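Local coordinates for protein phenolic acid decarboxylase (Sedimentibacter hydroxybenzoicus, PDB 7AE5) that catalyses the reversible, non-oxidative decarboxylation of 4-hydroxybenzoate and 3,4-dihydroxybenzoate under anaerobic conditions, as an oxygen-sensitive enzyme of the UbiD family that uses prenylated FMN, at residues E335-V340 with K366-R371; D88-L93 with V340-A345; K121-F126 with V292-I297. All coordinates share one frame; numbering follows the deposited sequence.

Interaction 1: E335-V340 with K366-R371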
ATOM      1  N   GLU C 335     -14.141  10.249 -28.664  1.00 82.89           N
ATOM      2  CA  GLU C 335     -13.321  10.715 -29.779  1.00 83.71           C
ATOM      3  C   GLU C 335     -12.119   9.804 -30.002  1.00 84.73           C
ATOM      4  O   GLU C 335     -11.714   9.567 -31.147  1.00 85.68           O
ATOM      5  CB  GLU C 335     -12.869  12.159 -29.537  1.00 83.35           C
ATOM      6  CG  GLU C 335     -11.568  12.296 -28.750  1.00 83.49           C
ATOM      7  CD  GLU C 335     -11.315  13.700 -28.232  1.00 82.99           C
ATOM      8  OE1 GLU C 335     -12.221  14.554 -28.343  1.00 82.70           O
ATOM      9  OE2 GLU C 335     -10.206  13.943 -27.707  1.00 83.20           O
ATOM     10  N   THR C 336     -11.553   9.260 -28.925  1.00 64.90           N
ATOM     11  CA  THR C 336     -10.372   8.416 -29.006  1.00 65.96           C
ATOM     12  C   THR C 336     -10.629   6.985 -28.567  1.00 66.43           C
ATOM     13  O   THR C 336      -9.749   6.134 -28.740  1.00 67.49           O
ATOM     14  CB  THR C 336      -9.239   9.007 -28.154  1.00 65.85           C
ATOM     15  OG1 THR C 336      -9.755   9.397 -26.874  1.00 64.78           O
ATOM     16  CG2 THR C 336      -8.635  10.218 -28.847  1.00 65.94           C
ATOM     17  N   MET C 337     -11.801   6.698 -28.010  1.00 53.19           N
ATOM     18  CA  MET C 337     -12.129   5.369 -27.495  1.00 53.64           C
ATOM     19  C   MET C 337     -13.546   5.027 -27.916  1.00 53.22           C
ATOM     20  O   MET C 337     -14.492   5.119 -27.123  1.00 52.30           O
ATOM     21  CB  MET C 337     -11.971   5.319 -25.977  1.00 53.14           C
ATOM     22  CG  MET C 337     -10.540   5.507 -25.538  1.00 53.66           C
ATOM     23  SD  MET C 337     -10.401   5.993 -23.819  1.00 52.58           S
ATOM     24  CE  MET C 337      -8.769   5.377 -23.446  1.00 53.90           C
ATOM     25  N   PRO C 338     -13.734   4.622 -29.174  1.00 46.68           N
ATOM     26  CA  PRO C 338     -15.084   4.275 -29.645  1.00 46.33           C
ATOM     27  C   PRO C 338     -15.704   3.100 -28.904  1.00 46.34           C
ATOM     28  O   PRO C 338     -16.904   2.850 -29.077  1.00 45.87           O
ATOM     29  CB  PRO C 338     -14.858   3.951 -31.128  1.00 47.25           C
ATOM     30  CG  PRO C 338     -13.417   3.508 -31.179  1.00 48.28           C
ATOM     31  CD  PRO C 338     -12.725   4.438 -30.231  1.00 47.76           C
ATOM     32  N   GLU C 339     -14.937   2.386 -28.080  1.00 49.16           N
ATOM     33  CA  GLU C 339     -15.471   1.276 -27.302  1.00 49.20           C
ATOM     34  C   GLU C 339     -16.326   1.737 -26.132  1.00 47.97           C
ATOM     35  O   GLU C 339     -17.049   0.920 -25.554  1.00 47.72           O
ATOM     36  CB  GLU C 339     -14.323   0.412 -26.794  1.00 50.29           C
ATOM     37  CG  GLU C 339     -13.592  -0.297 -27.908  1.00 51.51           C
ATOM     38  CD  GLU C 339     -12.304   0.408 -28.275  1.00 52.04           C
ATOM     39  OE1 GLU C 339     -11.486  -0.185 -29.004  1.00 53.11           O
ATOM     40  OE2 GLU C 339     -12.103   1.555 -27.818  1.00 51.29           O
ATOM     41  N   VAL C 340     -16.264   3.017 -25.773  1.00 38.18           N
ATOM     42  CA  VAL C 340     -17.060   3.519 -24.664  1.00 36.93           C
ATOM     43  C   VAL C 340     -18.527   3.554 -25.070  1.00 36.24           C
ATOM     44  O   VAL C 340     -18.888   4.096 -26.124  1.00 36.21           O
ATOM     45  CB  VAL C 340     -16.564   4.903 -24.228  1.00 36.14           C
ATOM     46  CG1 VAL C 340     -17.556   5.539 -23.270  1.00 34.77           C
ATOM     47  CG2 VAL C 340     -15.194   4.783 -23.583  1.00 36.71           C
ATOM     48  N   LYS C 366      -8.932   0.413 -17.250  1.00 39.92           N
ATOM     49  CA  LYS C 366      -8.203   1.449 -16.529  1.00 39.14           C
ATOM     50  C   LYS C 366      -7.681   2.518 -17.478  1.00 39.25           C
ATOM     51  O   LYS C 366      -7.545   3.682 -17.085  1.00 37.91           O
ATOM     52  CB  LYS C 366      -7.061   0.830 -15.725  1.00 40.58           C
ATOM     53  CG  LYS C 366      -7.543  -0.125 -14.647  1.00 40.00           C
ATOM     54  CD  LYS C 366      -6.587  -0.196 -13.475  1.00 40.57           C
ATOM     55  CE  LYS C 366      -7.183  -1.034 -12.351  1.00 38.85           C
ATOM     56  NZ  LYS C 366      -6.156  -1.503 -11.374  1.00 38.48           N
ATOM     57  N   GLY C 367      -7.390   2.148 -18.723  1.00 35.03           N
ATOM     58  CA  GLY C 367      -7.037   3.154 -19.709  1.00 34.64           C
ATOM     59  C   GLY C 367      -8.173   4.126 -19.963  1.00 32.89           C
ATOM     60  O   GLY C 367      -7.953   5.332 -20.099  1.00 31.94           O
ATOM     61  N   VAL C 368      -9.405   3.613 -20.020  1.00 38.39           N
ATOM     62  CA  VAL C 368     -10.569   4.478 -20.188  1.00 36.72           C
ATOM     63  C   VAL C 368     -10.687   5.440 -19.013  1.00 34.89           C
ATOM     64  O   VAL C 368     -11.004   6.623 -19.188  1.00 33.93           O
ATOM     65  CB  VAL C 368     -11.843   3.630 -20.358  1.00 36.88           C
ATOM     66  CG1 VAL C 368     -13.083   4.502 -20.261  1.00 35.11           C
ATOM     67  CG2 VAL C 368     -11.810   2.889 -21.683  1.00 38.64           C
ATOM     68  N   ALA C 369     -10.433   4.947 -17.798  1.00 29.96           N
ATOM     69  CA  ALA C 369     -10.454   5.817 -16.629  1.00 28.59           C
ATOM     70  C   ALA C 369      -9.348   6.862 -16.699  1.00 29.01           C
ATOM     71  O   ALA C 369      -9.570   8.033 -16.367  1.00 28.16           O
ATOM     72  CB  ALA C 369     -10.327   4.986 -15.353  1.00 28.44           C
ATOM     73  N   PHE C 370      -8.146   6.456 -17.125  1.00 33.84           N
ATOM     74  CA  PHE C 370      -7.059   7.414 -17.306  1.00 34.28           C
ATOM     75  C   PHE C 370      -7.467   8.538 -18.251  1.00 33.72           C
ATOM     76  O   PHE C 370      -7.109   9.701 -18.035  1.00 33.43           O
ATOM     77  CB  PHE C 370      -5.808   6.714 -17.842  1.00 35.91           C
ATOM     78  CG  PHE C 370      -5.155   5.781 -16.860  1.00 36.72           C
ATOM     79  CD1 PHE C 370      -5.302   5.969 -15.495  1.00 36.09           C
ATOM     80  CD2 PHE C 370      -4.377   4.725 -17.306  1.00 38.20           C
ATOM     81  CE1 PHE C 370      -4.695   5.113 -14.594  1.00 36.83           C
ATOM     82  CE2 PHE C 370      -3.767   3.865 -16.411  1.00 38.89           C
ATOM     83  CZ  PHE C 370      -3.925   4.060 -15.052  1.00 38.12           C
ATOM     84  N   ARG C 371      -8.215   8.206 -19.306  1.00 40.54           N
ATOM     85  CA  ARG C 371      -8.652   9.229 -20.249  1.00 40.16           C
ATOM     86  C   ARG C 371      -9.623  10.201 -19.589  1.00 38.83           C
ATOM     87  O   ARG C 371      -9.502  11.420 -19.754  1.00 38.64           O
ATOM     88  CB  ARG C 371      -9.286   8.578 -21.479  1.00 40.69           C
ATOM     89  CG  ARG C 371      -9.478   9.542 -22.639  1.00 40.65           C
ATOM     90  CD  ARG C 371      -8.203  10.324 -22.916  1.00 41.22           C
ATOM     91  NE  ARG C 371      -8.025  10.625 -24.332  1.00 41.87           N
ATOM     92  CZ  ARG C 371      -6.868  10.562 -24.979  1.00 42.88           C
ATOM     93  NH1 ARG C 371      -5.758  10.159 -24.379  1.00 43.44           N
ATOM     94  NH2 ARG C 371      -6.820  10.914 -26.260  1.00 43.34           N
TER
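Met337 and Val368 bring the two backbones nearest, their CA atoms 7.5 Å apart, where the link from helix 323-336 to strand 340-347 passes helix 364-372. A type I turn from Met337 to Val340, closed by the bond from Val340 N to Met337 O, reverses the chain and aims both side chains at the helix. Met337 and Arg371 bury the largest areas. With CG anti to its own carbonyl carbon (chi1 -65°) and the chain extended beyond, the Met337 thioether spans the gap: CE ends 3.4 Å from Gly367 O and also lies against Val368 CA, while SD rests 3.7 Å from Arg371 CB. The methyl thus meets helix backbone at a residue without a side chain, and the sulfur lies against the aliphatic root of the arginine. Beside it, Val340 CG2 packs on Val368 CG1 at 3.9 Å, and both valines also touch Ile355 and Thr357 of strand 352-357. At the other end Arg371, bent at chi2 and chi3, crosses Thr336 at about a right angle. Its NE gives Thr336 OG1 a weak hydrogen bond of 3.3 Å, bent to 121° at the hydrogen, and Thr336 CG2 sits 3.2 Å from NH2, obliquely to the guanidinium plane. The firmer partner of this group is Ser374 of the second subunit, which takes a bond from Arg371 NH1; Phe370, on another side of the same helix, meets its counterpart Phe370 of that subunit with nearly parallel rings. Thioether and valine methyls therefore join the turn to the helix chiefly by apolar contact within the C-terminal domain, while the weak, bent bond to Thr336 suggests that the threonine contributes little to orienting a guanidinium also engaged across the subunit interface.

Interaction 2: D88-L93 with V340-A345; sequences DQFYEL and VVAVNA
Phe90 lays its ring obliquely against Ala342 and Val343 of strand 340-347, CE2 being 3.8 Å from Ala342 CB and CE1 3.4 Å from Val343 O. The ring reaches there because CG stands anti to the backbone N (chi1 164°), carrying it out from helix 86-96 toward the strand. Tyr91, the next residue, extends beside it, and its hydroxyl donates a hydrogen bond of 2.7 Å to Val341 O. That carbonyl oxygen lies near the plane of the tyrosine ring, at its edge, yet the donor stands 58° out of the carbonyl plane. Val341 CG1 crowds the same hydroxyl at 3.0 Å. The strand is an outer one of the five-stranded mixed sheet in the C-terminal domain, and the helix, from the N-terminal part of the chain, crosses it with axes 9.8 Å apart at 105°. A classic beta bulge, in which Val341 and Ala342 both face Ser356 of strand 352-357, falls exactly where the tyrosine bonds. Replacing Tyr91 by a phenylalanine would probably keep much of the ring contact but leave Val341 O without its hydroxyl donor, weakening the tie between helix and bulge. Val327 of helix 323-336 also touches Phe90.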
ATOM      1  N   ASP C  88     -31.598   5.723 -21.791  1.00 46.54           N
ATOM      2  CA  ASP C  88     -32.197   6.125 -23.061  1.00 47.77           C
ATOM      3  C   ASP C  88     -32.345   7.639 -23.147  1.00 48.31           C
ATOM      4  O   ASP C  88     -32.207   8.219 -24.231  1.00 49.80           O
ATOM      5  CB  ASP C  88     -33.547   5.436 -23.251  1.00 47.18           C
ATOM      6  CG  ASP C  88     -33.408   4.026 -23.791  1.00 47.31           C
ATOM      7  OD1 ASP C  88     -34.374   3.245 -23.672  1.00 46.87           O
ATOM      8  OD2 ASP C  88     -32.331   3.697 -24.334  1.00 48.01           O
ATOM      9  N   GLN C  89     -32.633   8.296 -22.020  1.00 40.16           N
ATOM     10  CA  GLN C  89     -32.614   9.756 -21.999  1.00 40.28           C
ATOM     11  C   GLN C  89     -31.219  10.284 -22.298  1.00 40.94           C
ATOM     12  O   GLN C  89     -31.061  11.324 -22.947  1.00 42.02           O
ATOM     13  CB  GLN C  89     -33.099  10.280 -20.645  1.00 39.02           C
ATOM     14  CG  GLN C  89     -34.539   9.941 -20.295  1.00 40.03           C
ATOM     15  CD  GLN C  89     -35.047  10.740 -19.105  1.00 39.27           C
ATOM     16  OE1 GLN C  89     -34.846  11.951 -19.026  1.00 38.72           O
ATOM     17  NE2 GLN C  89     -35.707  10.062 -18.173  1.00 39.41           N
ATOM     18  N   PHE C  90     -30.190   9.573 -21.828  1.00 39.33           N
ATOM     19  CA  PHE C  90     -28.813   9.981 -22.085  1.00 39.54           C
ATOM     20  C   PHE C  90     -28.479   9.891 -23.569  1.00 41.54           C
ATOM     21  O   PHE C  90     -27.798  10.769 -24.112  1.00 41.91           O
ATOM     22  CB  PHE C  90     -27.866   9.119 -21.246  1.00 38.27           C
ATOM     23  CG  PHE C  90     -26.428   9.171 -21.686  1.00 38.46           C
ATOM     24  CD1 PHE C  90     -25.576  10.143 -21.189  1.00 37.22           C
ATOM     25  CD2 PHE C  90     -25.920   8.225 -22.564  1.00 39.68           C
ATOM     26  CE1 PHE C  90     -24.252  10.187 -21.580  1.00 36.89           C
ATOM     27  CE2 PHE C  90     -24.597   8.266 -22.959  1.00 39.76           C
ATOM     28  CZ  PHE C  90     -23.762   9.249 -22.465  1.00 38.14           C
ATOM     29  N   TYR C  91     -28.955   8.840 -24.243  1.00 49.11           N
ATOM     30  CA  TYR C  91     -28.662   8.681 -25.664  1.00 51.31           C
ATOM     31  C   TYR C  91     -29.415   9.701 -26.505  1.00 52.83           C
ATOM     32  O   TYR C  91     -28.891  10.190 -27.512  1.00 54.27           O
ATOM     33  CB  TYR C  91     -28.999   7.261 -26.111  1.00 51.40           C
ATOM     34  CG  TYR C  91     -27.925   6.263 -25.772  1.00 50.95           C
ATOM     35  CD1 TYR C  91     -26.590   6.539 -26.036  1.00 51.82           C
ATOM     36  CD2 TYR C  91     -28.240   5.052 -25.172  1.00 49.60           C
ATOM     37  CE1 TYR C  91     -25.602   5.634 -25.722  1.00 51.34           C
ATOM     38  CE2 TYR C  91     -27.259   4.143 -24.854  1.00 49.27           C
ATOM     39  CZ  TYR C  91     -25.944   4.439 -25.131  1.00 50.15           C
ATOM     40  OH  TYR C  91     -24.968   3.530 -24.816  1.00 49.78           O
ATOM     41  N   GLU C  92     -30.648  10.028 -26.115  1.00 54.42           N
ATOM     42  CA  GLU C  92     -31.401  11.048 -26.837  1.00 55.16           C
ATOM     43  C   GLU C  92     -30.754  12.420 -26.681  1.00 54.25           C
ATOM     44  O   GLU C  92     -30.673  13.186 -27.648  1.00 53.90           O
ATOM     45  CB  GLU C  92     -32.849  11.071 -26.348  1.00 53.54           C
ATOM     46  CG  GLU C  92     -33.773  11.961 -27.161  1.00 53.32           C
ATOM     47  CD  GLU C  92     -33.880  11.522 -28.609  1.00 53.99           C
ATOM     48  OE1 GLU C  92     -33.890  10.298 -28.862  1.00 54.19           O
ATOM     49  OE2 GLU C  92     -33.959  12.400 -29.493  1.00 54.10           O
ATOM     50  N   LEU C  93     -30.288  12.744 -25.472  1.00 53.77           N
ATOM     51  CA  LEU C  93     -29.557  13.991 -25.267  1.00 52.04           C
ATOM     52  C   LEU C  93     -28.274  14.026 -26.084  1.00 51.96           C
ATOM     53  O   LEU C  93     -27.924  15.062 -26.662  1.00 51.14           O
ATOM     54  CB  LEU C  93     -29.255  14.180 -23.780  1.00 50.37           C
ATOM     55  CG  LEU C  93     -30.237  15.072 -23.030  1.00 49.59           C
ATOM     56  CD1 LEU C  93     -29.685  15.457 -21.678  1.00 47.92           C
ATOM     57  CD2 LEU C  93     -30.430  16.324 -23.868  1.00 49.42           C
ATOM     58  N   VAL C 340     -16.264   3.017 -25.773  1.00 38.18           N
ATOM     59  CA  VAL C 340     -17.060   3.519 -24.664  1.00 36.93           C
ATOM     60  C   VAL C 340     -18.527   3.554 -25.070  1.00 36.24           C
ATOM     61  O   VAL C 340     -18.888   4.096 -26.124  1.00 36.21           O
ATOM     62  CB  VAL C 340     -16.564   4.903 -24.228  1.00 36.14           C
ATOM     63  CG1 VAL C 340     -17.556   5.539 -23.270  1.00 34.77           C
ATOM     64  CG2 VAL C 340     -15.194   4.783 -23.583  1.00 36.71           C
ATOM     65  N   VAL C 341     -19.382   2.978 -24.229  1.00 41.39           N
ATOM     66  CA  VAL C 341     -20.806   2.883 -24.527  1.00 40.86           C
ATOM     67  C   VAL C 341     -21.587   4.035 -23.902  1.00 39.74           C
ATOM     68  O   VAL C 341     -22.461   4.619 -24.548  1.00 39.44           O
ATOM     69  CB  VAL C 341     -21.335   1.511 -24.059  1.00 41.05           C
ATOM     70  CG1 VAL C 341     -22.841   1.433 -24.199  1.00 40.51           C
ATOM     71  CG2 VAL C 341     -20.674   0.396 -24.853  1.00 42.20           C
ATOM     72  N   ALA C 342     -21.285   4.386 -22.652  1.00 39.74           N
ATOM     73  CA  ALA C 342     -22.001   5.453 -21.967  1.00 38.77           C
ATOM     74  C   ALA C 342     -21.178   5.941 -20.784  1.00 38.32           C
ATOM     75  O   ALA C 342     -20.358   5.202 -20.233  1.00 38.68           O
ATOM     76  CB  ALA C 342     -23.382   4.988 -21.491  1.00 38.44           C
ATOM     77  N   VAL C 343     -21.412   7.195 -20.402  1.00 34.30           N
ATOM     78  CA  VAL C 343     -20.775   7.810 -19.243  1.00 33.79           C
ATOM     79  C   VAL C 343     -21.872   8.333 -18.326  1.00 33.28           C
ATOM     80  O   VAL C 343     -22.721   9.126 -18.753  1.00 33.18           O
ATOM     81  CB  VAL C 343     -19.814   8.941 -19.643  1.00 33.76           C
ATOM     82  CG1 VAL C 343     -19.283   9.648 -18.402  1.00 33.29           C
ATOM     83  CG2 VAL C 343     -18.668   8.390 -20.476  1.00 34.49           C
ATOM     84  N   ASN C 344     -21.857   7.882 -17.074  1.00 28.66           N
ATOM     85  CA  ASN C 344     -22.772   8.350 -16.036  1.00 28.47           C
ATOM     86  C   ASN C 344     -21.947   9.196 -15.070  1.00 28.34           C
ATOM     87  O   ASN C 344     -21.283   8.665 -14.174  1.00 28.34           O
ATOM     88  CB  ASN C 344     -23.450   7.169 -15.338  1.00 28.66           C
ATOM     89  CG  ASN C 344     -24.233   7.576 -14.096  1.00 28.78           C
ATOM     90  OD1 ASN C 344     -24.398   8.759 -13.801  1.00 28.79           O
ATOM     91  ND2 ASN C 344     -24.732   6.583 -13.367  1.00 29.12           N
ATOM     92  N   ALA C 345     -21.992  10.515 -15.255  1.00 31.89           N
ATOM     93  CA  ALA C 345     -21.261  11.464 -14.423  1.00 32.08           C
ATOM     94  C   ALA C 345     -22.216  12.362 -13.639  1.00 32.52           C
ATOM     95  O   ALA C 345     -21.999  13.569 -13.515  1.00 32.89           O
ATOM     96  CB  ALA C 345     -20.313  12.307 -15.273  1.00 32.09           C
TER

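Interaction 3: K121-F126 with V292-I297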
ATOM      1  N   LYS C 121     -41.588  51.803 -12.347  1.00 86.63           N
ATOM      2  CA  LYS C 121     -41.426  52.670 -11.190  1.00 86.46           C
ATOM      3  C   LYS C 121     -41.876  51.934  -9.936  1.00 83.71           C
ATOM      4  O   LYS C 121     -42.719  51.035  -9.996  1.00 83.13           O
ATOM      5  CB  LYS C 121     -42.217  53.977 -11.343  1.00 90.51           C
ATOM      6  CG  LYS C 121     -43.717  53.788 -11.513  1.00 92.36           C
ATOM      7  CD  LYS C 121     -44.278  54.740 -12.560  1.00 96.97           C
ATOM      8  CE  LYS C 121     -45.739  54.443 -12.859  1.00 99.09           C
ATOM      9  NZ  LYS C 121     -45.904  53.622 -14.090  1.00 99.89           N
ATOM     10  N   ASP C 122     -41.302  52.333  -8.798  1.00 77.20           N
ATOM     11  CA  ASP C 122     -41.596  51.727  -7.498  1.00 74.89           C
ATOM     12  C   ASP C 122     -41.467  50.206  -7.565  1.00 71.88           C
ATOM     13  O   ASP C 122     -42.338  49.459  -7.112  1.00 71.24           O
ATOM     14  CB  ASP C 122     -42.980  52.140  -6.999  1.00 76.97           C
ATOM     15  CG  ASP C 122     -43.034  53.593  -6.572  1.00 79.56           C
ATOM     16  OD1 ASP C 122     -44.147  54.156  -6.511  1.00 82.15           O
ATOM     17  OD2 ASP C 122     -41.959  54.171  -6.301  1.00 79.22           O
ATOM     18  N   ILE C 123     -40.357  49.753  -8.147  1.00 70.70           N
ATOM     19  CA  ILE C 123     -40.170  48.331  -8.408  1.00 68.17           C
ATOM     20  C   ILE C 123     -40.165  47.569  -7.093  1.00 65.59           C
ATOM     21  O   ILE C 123     -39.379  47.865  -6.184  1.00 64.42           O
ATOM     22  CB  ILE C 123     -38.885  48.097  -9.203  1.00 67.15           C
ATOM     23  CG1 ILE C 123     -39.130  48.402 -10.677  1.00 69.78           C
ATOM     24  CG2 ILE C 123     -38.391  46.669  -9.027  1.00 63.91           C
ATOM     25  CD1 ILE C 123     -37.898  48.332 -11.503  1.00 69.46           C
ATOM     26  N   ASN C 124     -41.056  46.586  -6.984  1.00 64.63           N
ATOM     27  CA  ASN C 124     -41.190  45.757  -5.793  1.00 62.63           C
ATOM     28  C   ASN C 124     -41.283  44.309  -6.253  1.00 61.08           C
ATOM     29  O   ASN C 124     -42.298  43.903  -6.829  1.00 62.53           O
ATOM     30  CB  ASN C 124     -42.421  46.161  -4.978  1.00 64.44           C
ATOM     31  CG  ASN C 124     -42.450  45.520  -3.602  1.00 62.86           C
ATOM     32  OD1 ASN C 124     -41.634  44.655  -3.286  1.00 60.39           O
ATOM     33  ND2 ASN C 124     -43.401  45.943  -2.776  1.00 64.55           N
ATOM     34  N   LEU C 125     -40.220  43.537  -6.009  1.00 65.76           N
ATOM     35  CA  LEU C 125     -40.214  42.138  -6.425  1.00 64.29           C
ATOM     36  C   LEU C 125     -41.257  41.322  -5.678  1.00 64.44           C
ATOM     37  O   LEU C 125     -41.727  40.301  -6.192  1.00 64.47           O
ATOM     38  CB  LEU C 125     -38.829  41.526  -6.215  1.00 61.54           C
ATOM     39  CG  LEU C 125     -37.688  42.074  -7.070  1.00 61.46           C
ATOM     40  CD1 LEU C 125     -36.346  41.769  -6.422  1.00 59.25           C
ATOM     41  CD2 LEU C 125     -37.757  41.498  -8.473  1.00 62.01           C
ATOM     42  N   PHE C 126     -41.636  41.752  -4.472  1.00 64.28           N
ATOM     43  CA  PHE C 126     -42.577  40.971  -3.678  1.00 64.68           C
ATOM     44  C   PHE C 126     -43.987  41.031  -4.248  1.00 67.44           C
ATOM     45  O   PHE C 126     -44.761  40.082  -4.077  1.00 68.01           O
ATOM     46  CB  PHE C 126     -42.557  41.449  -2.229  1.00 64.69           C
ATOM     47  CG  PHE C 126     -41.314  41.060  -1.486  1.00 62.24           C
ATOM     48  CD1 PHE C 126     -40.176  41.844  -1.554  1.00 61.41           C
ATOM     49  CD2 PHE C 126     -41.280  39.902  -0.729  1.00 61.11           C
ATOM     50  CE1 PHE C 126     -39.028  41.484  -0.873  1.00 59.49           C
ATOM     51  CE2 PHE C 126     -40.138  39.537  -0.045  1.00 59.19           C
ATOM     52  CZ  PHE C 126     -39.010  40.328  -0.117  1.00 58.40           C
ATOM     53  N   VAL C 292     -27.081  43.824  -7.717  1.00 52.26           N
ATOM     54  CA  VAL C 292     -27.696  44.232  -8.970  1.00 53.11           C
ATOM     55  C   VAL C 292     -28.891  45.113  -8.640  1.00 52.54           C
ATOM     56  O   VAL C 292     -29.747  44.731  -7.833  1.00 51.55           O
ATOM     57  CB  VAL C 292     -28.129  43.015  -9.812  1.00 53.38           C
ATOM     58  CG1 VAL C 292     -28.862  43.454 -11.087  1.00 54.04           C
ATOM     59  CG2 VAL C 292     -26.931  42.146 -10.150  1.00 53.96           C
ATOM     60  N   LYS C 293     -28.946  46.291  -9.253  1.00 62.03           N
ATOM     61  CA  LYS C 293     -30.143  47.114  -9.197  1.00 61.62           C
ATOM     62  C   LYS C 293     -31.083  46.674 -10.307  1.00 61.91           C
ATOM     63  O   LYS C 293     -30.649  46.399 -11.427  1.00 62.78           O
ATOM     64  CB  LYS C 293     -29.809  48.599  -9.341  1.00 62.09           C
ATOM     65  CG  LYS C 293     -30.941  49.522  -8.922  1.00 61.45           C
ATOM     66  CD  LYS C 293     -30.536  50.981  -9.031  1.00 61.89           C
ATOM     67  CE  LYS C 293     -30.867  51.741  -7.757  1.00 60.96           C
ATOM     68  NZ  LYS C 293     -32.332  51.776  -7.485  1.00 60.18           N
ATOM     69  N   ILE C 294     -32.367  46.586  -9.987  1.00 52.36           N
ATOM     70  CA  ILE C 294     -33.378  46.127 -10.930  1.00 52.41           C
ATOM     71  C   ILE C 294     -34.088  47.362 -11.467  1.00 53.11           C
ATOM     72  O   ILE C 294     -34.813  48.044 -10.735  1.00 53.31           O
ATOM     73  CB  ILE C 294     -34.348  45.137 -10.273  1.00 51.43           C
ATOM     74  CG1 ILE C 294     -33.686  43.761 -10.188  1.00 51.49           C
ATOM     75  CG2 ILE C 294     -35.646  45.042 -11.064  1.00 52.41           C
ATOM     76  CD1 ILE C 294     -34.493  42.738  -9.440  1.00 50.53           C
ATOM     77  N   ASP C 295     -33.856  47.668 -12.745  1.00 65.24           N
ATOM     78  CA  ASP C 295     -34.356  48.895 -13.354  1.00 65.62           C
ATOM     79  C   ASP C 295     -35.744  48.743 -13.960  1.00 66.87           C
ATOM     80  O   ASP C 295     -36.483  49.731 -14.044  1.00 68.07           O
ATOM     81  CB  ASP C 295     -33.385  49.381 -14.434  1.00 66.62           C
ATOM     82  CG  ASP C 295     -31.995  49.655 -13.892  1.00 67.08           C
ATOM     83  OD1 ASP C 295     -31.841  50.609 -13.101  1.00 66.86           O
ATOM     84  OD2 ASP C 295     -31.057  48.917 -14.260  1.00 67.67           O
ATOM     85  N   ARG C 296     -36.120  47.537 -14.383  1.00 63.26           N
ATOM     86  CA  ARG C 296     -37.442  47.320 -14.952  1.00 64.61           C
ATOM     87  C   ARG C 296     -37.817  45.852 -14.813  1.00 63.84           C
ATOM     88  O   ARG C 296     -36.961  44.968 -14.898  1.00 62.79           O
ATOM     89  CB  ARG C 296     -37.503  47.746 -16.424  1.00 66.45           C
ATOM     90  CG  ARG C 296     -38.888  47.623 -17.044  1.00 68.05           C
ATOM     91  CD  ARG C 296     -38.833  47.709 -18.558  1.00 69.73           C
ATOM     92  NE  ARG C 296     -38.660  49.081 -19.020  1.00 71.04           N
ATOM     93  CZ  ARG C 296     -39.461  49.686 -19.888  1.00 73.07           C
ATOM     94  NH1 ARG C 296     -40.504  49.065 -20.415  1.00 74.07           N
ATOM     95  NH2 ARG C 296     -39.206  50.942 -20.239  1.00 74.17           N
ATOM     96  N   ILE C 297     -39.108  45.609 -14.597  1.00 66.09           N
ATOM     97  CA  ILE C 297     -39.673  44.267 -14.540  1.00 65.69           C
ATOM     98  C   ILE C 297     -40.710  44.141 -15.646  1.00 67.54           C
ATOM     99  O   ILE C 297     -41.597  44.993 -15.771  1.00 68.92           O
ATOM    100  CB  ILE C 297     -40.310  43.969 -13.170  1.00 64.75           C
ATOM    101  CG1 ILE C 297     -39.232  43.816 -12.098  1.00 62.82           C
ATOM    102  CG2 ILE C 297     -41.172  42.713 -13.241  1.00 64.84           C
ATOM    103  CD1 ILE C 297     -39.785  43.717 -10.694  1.00 62.00           C
TER
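The long strand 287-299 of the antiparallel sheet in the Rift-related, FMN-binding-clan domain is covered here by the loop that follows strand 117-119. Ile123 drops its side chain onto a classic beta bulge, where Asp295 and Arg296 both face Glu262. CD1 reaches the backbone, 3.2 Å from Ile294 O and equally near Asp295 O. CG2, anti to the backbone N, turns instead to the side chains, touching Ile297 CD1 at 3.7 Å and crossing to Ile294 CG2 at 3.8 Å. Leu125 then comes in tip to tip with Ile294, CD2 to CD1 at 3.6 Å, and the same CD2 lies obliquely against Ile297 CD1. Leu261 of strand 259-265 adds a further apolar neighbour to Leu125, Ile294 and Ile297. Between Ile123 and Leu125, Asn124 points away and forms an Asx turn, its OD1 accepting from Phe126 N at 3.1 Å; Asn124 and Phe126 also pack on Val15 of the ShdD chain. No hydrogen bond spans the two segments: methyl groups meeting methyl groups hold the loop to the strand by hydrophobic burial, with Ile123 CD1 set closely against the carbonyls of Ile294 and Asp295.

Overall arrangement
Interactions 1 and 2 are neighbours, their centres 15 Å apart, and they share Val340, where the turn after helix 323-336 becomes strand 340-347. One joins this junction to helix 364-372, the other joins the strand to helix 86-96, and their segments alternate along the chain. Interaction 3 lies on the opposite side of the chain's centre, in the Rift-related domain, about 51 Å from interaction 1 and 42 Å from interaction 2 between centres; the 121-126 and 292-297 segments fall within the long span separating 88-93 from 340-345. All three lie away from the predicted prenylated FMN and manganese sites. The Val368 side chain is about 12 Å from a bound rubidium ion.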